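Local coordinates for protein cysteine desulfurase (Stenotrophomonas maltophilia, PDB 6WCI) that probably transfers sulfur from L-cysteine to a sulfur carrier, leaving L-alanine, with the help of pyridoxal 5'-phosphate, at residues T96-L101 with S106-C111; I118-Y123 with G254-R259. All blocks are in the same frame, centred on the assembly; numbering follows the deposited sequence.

How the interactions relate
From the N terminus, helix 81-101 ends in 96-101, and a four-residue link brings the chain back as strand 108-111; interaction 1 closes this short loop by laying the helix on the strand. The chain then runs straight into helix 114-126. Its segment 118-123 meets strand 254-258 only after 130 further residues, which include most of the seven-stranded sheet, so interaction 2 closes a long loop. The two contacts follow in series, neither nested nor crossed. They touch through neighbouring antiparallel strands, with probable hydrogen bonds from L256 N to V109 O and from C111 N to G254 O. Together they tie helices 81-101 and 114-126 to the strands at one edge of the sheet.

Interaction 1: T96-L101 with S106-C111; sequences TLARFL and SDLVLC
L108 points from the strand at the helix and fits among L97, A98 and L101, its two methyls dividing the work. L108 CD2 lies against L97 and A98, 4.0 Å from L97 CG and 4.1 Å from A98 CB, and is close enough to the main chain to sit 3.8 Å from A98 N. L108 CD1 goes to the next turn, 3.8 Å from L101 CD1. With CG of L108 anti to the backbone N (chi1 -168°), the fork reaches out to the helix; the side chains of L97 and L101 each cross it at about a right angle.

A second apolar touch lies further along the strand. L110 CD2 is 4.1 Å from L97 CD2, the two side chains running past each other in opposite directions. L97 thus bridges L108 and L110, two residues apart on the same side of the strand. No hydrogen bond joins the two segments.

Polar ties come from elsewhere: L108 O accepts from R94, about a turn before L97 in the same helix, and L110 N donates to the carboxylate of E294.

The axes approach to 10.0 Å at an angle of 119°, so the helix runs across the edge strand of the seven-stranded sheet typical of the large domain of fold-type I PLP enzymes. Strand 254-258 lies beside 108-111 and adds A255 to the floor under L97 and L108, while helix 300-316 packs on L97 through L306 and on L110 through F303.

Interaction 2: I118-Y123 with G254-R259; sequences INLVAY and GALWAR
The side chain of L256 projects from the strand toward helix 114-126 and meets two consecutive residues, L120 and V121, with its pair of methyls. CG of L256 stands anti to the backbone N (chi1 175°), which carries the fork away from the sheet. L256 CD2 is shared: it lies 3.8 Å from L120 CD2, 4.0 Å from L120 CG and 3.9 Å from V121 CG2. L256 CD1 has a narrower role, touching V121 CG2 at 3.8 Å.

On the helix, L120 meets L256 CD2 with both its CG and its CD2. In V121 the branches part: CG1 is anti to the backbone N, whereas CG2, beside that N, is the methyl that reaches L256. Both helix side chains lie obliquely across the leucine, and the contact is wholly apolar.

Helix 114-126 covers one face of the mixed sheet in the large domain of the fold-type I architecture that class-V aminotransferases share, with strand 254-258 between 108-111 and 239-243. F239 on the latter strand and W150 of helix 148-157 also pack on V121, and F269 of its own chain lies on L120. N119 and Y123 instead face the dimer interface: N119 OD1 bonds to the backbone N of G271 of the second subunit, and Y123 OH hydrogen-bonds the backbone O of F269 of the second subunit.

Interaction 1: T96-L101 with S106-C111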
loop_
_atom_site.group_PDB
_atom_site.type_symbol
_atom_site.label_atom_id
_atom_site.label_comp_id
_atom_site.label_asym_id
_atom_site.label_seq_id
_atom_site.Cartn_x
_atom_site.Cartn_y
_atom_site.Cartn_z
ATOM N N THR B 96 -12.532 14.370 -0.732
ATOM C CA THR B 96 -11.717 15.527 -0.383
ATOM C C THR B 96 -10.498 15.629 -1.279
ATOM O O THR B 96 -10.105 16.728 -1.677
ATOM C CB THR B 96 -11.275 15.441 1.076
ATOM O OG1 THR B 96 -12.428 15.410 1.914
ATOM C CG2 THR B 96 -10.410 16.651 1.434
ATOM N N LEU B 97 -9.862 14.496 -1.574
ATOM C CA LEU B 97 -8.734 14.518 -2.498
ATOM C C LEU B 97 -9.189 14.940 -3.887
ATOM O O LEU B 97 -8.512 15.730 -4.560
ATOM C CB LEU B 97 -8.059 13.146 -2.532
ATOM C CG LEU B 97 -6.678 13.048 -3.183
ATOM C CD1 LEU B 97 -5.699 14.089 -2.593
ATOM C CD2 LEU B 97 -6.130 11.636 -3.039
ATOM N N ALA B 98 -10.359 14.459 -4.313
ATOM C CA ALA B 98 -10.869 14.803 -5.636
ATOM C C ALA B 98 -11.085 16.308 -5.776
ATOM O O ALA B 98 -10.769 16.891 -6.821
ATOM C CB ALA B 98 -12.165 14.043 -5.909
ATOM N N ARG B 99 -11.626 16.950 -4.736
ATOM C CA ARG B 99 -11.801 18.398 -4.769
ATOM C C ARG B 99 -10.455 19.105 -4.788
ATOM O O ARG B 99 -10.288 20.126 -5.460
ATOM C CB ARG B 99 -12.629 18.855 -3.568
ATOM N N PHE B 100 -9.484 18.566 -4.050
ATOM C CA PHE B 100 -8.119 19.081 -4.062
ATOM C C PHE B 100 -7.555 19.158 -5.478
ATOM O O PHE B 100 -6.894 20.137 -5.843
ATOM C CB PHE B 100 -7.268 18.172 -3.176
ATOM C CG PHE B 100 -5.859 18.613 -3.012
ATOM C CD1 PHE B 100 -5.557 19.760 -2.300
ATOM C CD2 PHE B 100 -4.822 17.848 -3.520
ATOM C CE1 PHE B 100 -4.251 20.149 -2.126
ATOM C CE2 PHE B 100 -3.511 18.247 -3.348
ATOM C CZ PHE B 100 -3.232 19.381 -2.648
ATOM N N LEU B 101 -7.812 18.141 -6.290
ATOM C CA LEU B 101 -7.325 18.058 -7.661
ATOM C C LEU B 101 -8.315 18.597 -8.681
ATOM O O LEU B 101 -7.981 18.659 -9.867
ATOM C CB LEU B 101 -6.990 16.603 -8.002
ATOM C CG LEU B 101 -6.152 15.877 -6.956
ATOM C CD1 LEU B 101 -6.206 14.381 -7.208
ATOM C CD2 LEU B 101 -4.727 16.385 -6.995
ATOM N N SER B 106 -15.084 9.613 -8.767
ATOM C CA SER B 106 -15.294 8.377 -9.514
ATOM C C SER B 106 -14.142 8.059 -10.460
ATOM O O SER B 106 -13.972 6.897 -10.847
ATOM C CB SER B 106 -16.603 8.472 -10.302
ATOM O OG SER B 106 -17.184 7.199 -10.485
ATOM N N ASP B 107 -13.359 9.064 -10.858
ATOM C CA ASP B 107 -12.229 8.877 -11.753
ATOM C C ASP B 107 -10.894 8.874 -11.025
ATOM O O ASP B 107 -9.847 9.012 -11.669
ATOM C CB ASP B 107 -12.215 9.967 -12.828
ATOM C CG ASP B 107 -13.530 10.073 -13.585
ATOM O OD1 ASP B 107 -14.292 9.075 -13.626
ATOM O OD2 ASP B 107 -13.794 11.158 -14.145
ATOM N N LEU B 108 -10.901 8.729 -9.706
ATOM C CA LEU B 108 -9.696 8.824 -8.892
ATOM C C LEU B 108 -9.455 7.479 -8.219
ATOM O O LEU B 108 -10.226 7.066 -7.342
ATOM C CB LEU B 108 -9.833 9.943 -7.861
ATOM C CG LEU B 108 -8.589 10.390 -7.108
ATOM C CD1 LEU B 108 -7.552 10.980 -8.072
ATOM C CD2 LEU B 108 -8.981 11.398 -6.040
ATOM N N VAL B 109 -8.386 6.808 -8.626
ATOM C CA VAL B 109 -8.017 5.509 -8.082
ATOM C C VAL B 109 -7.012 5.721 -6.960
ATOM O O VAL B 109 -5.972 6.354 -7.166
ATOM C CB VAL B 109 -7.432 4.608 -9.182
ATOM C CG1 VAL B 109 -7.054 3.245 -8.614
ATOM C CG2 VAL B 109 -8.423 4.467 -10.346
ATOM N N LEU B 110 -7.318 5.190 -5.774
ATOM C CA LEU B 110 -6.444 5.312 -4.612
ATOM C C LEU B 110 -5.477 4.132 -4.579
ATOM O O LEU B 110 -5.887 2.987 -4.784
ATOM C CB LEU B 110 -7.274 5.362 -3.324
ATOM C CG LEU B 110 -8.373 6.435 -3.263
ATOM C CD1 LEU B 110 -9.205 6.326 -2.004
ATOM C CD2 LEU B 110 -7.759 7.836 -3.360
ATOM N N CYS B 111 -4.195 4.413 -4.335
ATOM C CA CYS B 111 -3.169 3.374 -4.330
ATOM C C CYS B 111 -2.033 3.801 -3.392
ATOM O O CYS B 111 -2.134 4.803 -2.684
ATOM C CB CYS B 111 -2.697 3.105 -5.761
ATOM S SG CYS B 111 -2.109 4.602 -6.590
#

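Interaction 2: I118-Y123 with G254-R259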
loop_
_atom_site.group_PDB
_atom_site.type_symbol
_atom_site.label_atom_id
_atom_site.label_comp_id
_atom_site.label_asym_id
_atom_site.label_seq_id
_atom_site.Cartn_x
_atom_site.Cartn_y
_atom_site.Cartn_z
ATOM N N ILE B 118 1.680 4.839 -11.561
ATOM C CA ILE B 118 2.245 4.786 -12.909
ATOM C C ILE B 118 2.292 3.346 -13.412
ATOM O O ILE B 118 1.985 3.071 -14.576
ATOM C CB ILE B 118 3.632 5.463 -12.950
ATOM C CG1 ILE B 118 3.500 6.970 -12.703
ATOM C CG2 ILE B 118 4.318 5.232 -14.298
ATOM C CD1 ILE B 118 4.843 7.729 -12.711
ATOM N N ASN B 119 2.639 2.400 -12.540
ATOM C CA ASN B 119 2.696 0.996 -12.947
ATOM C C ASN B 119 1.329 0.481 -13.382
ATOM O O ASN B 119 1.234 -0.385 -14.266
ATOM C CB ASN B 119 3.251 0.147 -11.800
ATOM C CG ASN B 119 4.763 0.140 -11.755
ATOM O OD1 ASN B 119 5.413 -0.677 -12.418
ATOM N ND2 ASN B 119 5.338 1.035 -10.951
ATOM N N LEU B 120 0.256 0.971 -12.754
ATOM C CA LEU B 120 -1.083 0.606 -13.205
ATOM C C LEU B 120 -1.305 1.041 -14.650
ATOM O O LEU B 120 -1.859 0.286 -15.457
ATOM C CB LEU B 120 -2.135 1.225 -12.284
ATOM C CG LEU B 120 -3.614 1.147 -12.675
ATOM C CD1 LEU B 120 -4.015 -0.260 -13.087
ATOM C CD2 LEU B 120 -4.501 1.604 -11.515
ATOM N N VAL B 121 -0.886 2.262 -14.992
ATOM C CA VAL B 121 -0.915 2.692 -16.389
ATOM C C VAL B 121 -0.081 1.748 -17.248
ATOM O O VAL B 121 -0.515 1.310 -18.318
ATOM C CB VAL B 121 -0.432 4.149 -16.521
ATOM C CG1 VAL B 121 -0.565 4.617 -17.969
ATOM C CG2 VAL B 121 -1.207 5.065 -15.570
ATOM N N ALA B 122 1.140 1.434 -16.798
ATOM C CA ALA B 122 2.035 0.603 -17.601
ATOM C C ALA B 122 1.431 -0.766 -17.870
ATOM O O ALA B 122 1.470 -1.260 -19.001
ATOM C CB ALA B 122 3.383 0.453 -16.898
ATOM N N TYR B 123 0.859 -1.395 -16.842
ATOM C CA TYR B 123 0.371 -2.763 -16.985
ATOM C C TYR B 123 -0.997 -2.837 -17.652
ATOM O O TYR B 123 -1.255 -3.768 -18.426
ATOM C CB TYR B 123 0.314 -3.445 -15.622
ATOM C CG TYR B 123 1.608 -4.115 -15.190
ATOM C CD1 TYR B 123 2.615 -3.393 -14.553
ATOM C CD2 TYR B 123 1.807 -5.479 -15.395
ATOM C CE1 TYR B 123 3.791 -4.008 -14.144
ATOM C CE2 TYR B 123 2.981 -6.101 -14.993
ATOM C CZ TYR B 123 3.967 -5.365 -14.363
ATOM O OH TYR B 123 5.133 -5.992 -13.960
ATOM N N GLY B 254 -1.548 7.609 -2.092
ATOM C CA GLY B 254 -1.334 8.206 -3.395
ATOM C C GLY B 254 -2.544 7.950 -4.268
ATOM O O GLY B 254 -3.520 7.337 -3.848
ATOM N N ALA B 255 -2.479 8.452 -5.496
ATOM C CA ALA B 255 -3.666 8.289 -6.323
ATOM C C ALA B 255 -3.304 8.373 -7.793
ATOM O O ALA B 255 -2.302 8.990 -8.175
ATOM C CB ALA B 255 -4.735 9.328 -5.975
ATOM N N LEU B 256 -4.147 7.749 -8.617
ATOM C CA LEU B 256 -4.088 7.896 -10.070
ATOM C C LEU B 256 -5.411 8.480 -10.552
ATOM O O LEU B 256 -6.467 7.885 -10.328
ATOM C CB LEU B 256 -3.825 6.549 -10.756
ATOM C CG LEU B 256 -3.870 6.558 -12.284
ATOM C CD1 LEU B 256 -2.641 7.274 -12.861
ATOM C CD2 LEU B 256 -4.031 5.139 -12.900
ATOM N N TRP B 257 -5.357 9.646 -11.181
ATOM C CA TRP B 257 -6.487 10.184 -11.921
ATOM C C TRP B 257 -6.353 9.799 -13.388
ATOM O O TRP B 257 -5.247 9.734 -13.927
ATOM C CB TRP B 257 -6.579 11.717 -11.815
ATOM C CG TRP B 257 -7.696 12.247 -12.694
ATOM C CD1 TRP B 257 -9.011 12.385 -12.349
ATOM C CD2 TRP B 257 -7.603 12.633 -14.080
ATOM N NE1 TRP B 257 -9.739 12.856 -13.421
ATOM C CE2 TRP B 257 -8.896 13.020 -14.492
ATOM C CE3 TRP B 257 -6.554 12.688 -15.009
ATOM C CZ2 TRP B 257 -9.169 13.453 -15.791
ATOM C CZ3 TRP B 257 -6.823 13.129 -16.294
ATOM C CH2 TRP B 257 -8.122 13.508 -16.675
ATOM N N ALA B 258 -7.491 9.558 -14.037
ATOM C CA ALA B 258 -7.489 9.227 -15.455
ATOM C C ALA B 258 -8.797 9.681 -16.076
ATOM O O ALA B 258 -9.823 9.769 -15.398
ATOM C CB ALA B 258 -7.303 7.719 -15.692
ATOM N N ARG B 259 -8.755 9.958 -17.377
ATOM C CA ARG B 259 -9.991 10.154 -18.115
ATOM C C ARG B 259 -10.876 8.921 -17.975
ATOM O O ARG B 259 -10.386 7.790 -17.928
ATOM C CB ARG B 259 -9.688 10.433 -19.585
ATOM C CG ARG B 259 -8.742 11.611 -19.769
ATOM C CD ARG B 259 -8.341 11.733 -21.203
ATOM N NE ARG B 259 -9.509 11.783 -22.069
ATOM C CZ ARG B 259 -10.100 12.911 -22.447
ATOM N NH1 ARG B 259 -9.629 14.079 -22.020
ATOM N NH2 ARG B 259 -11.158 12.874 -23.252
#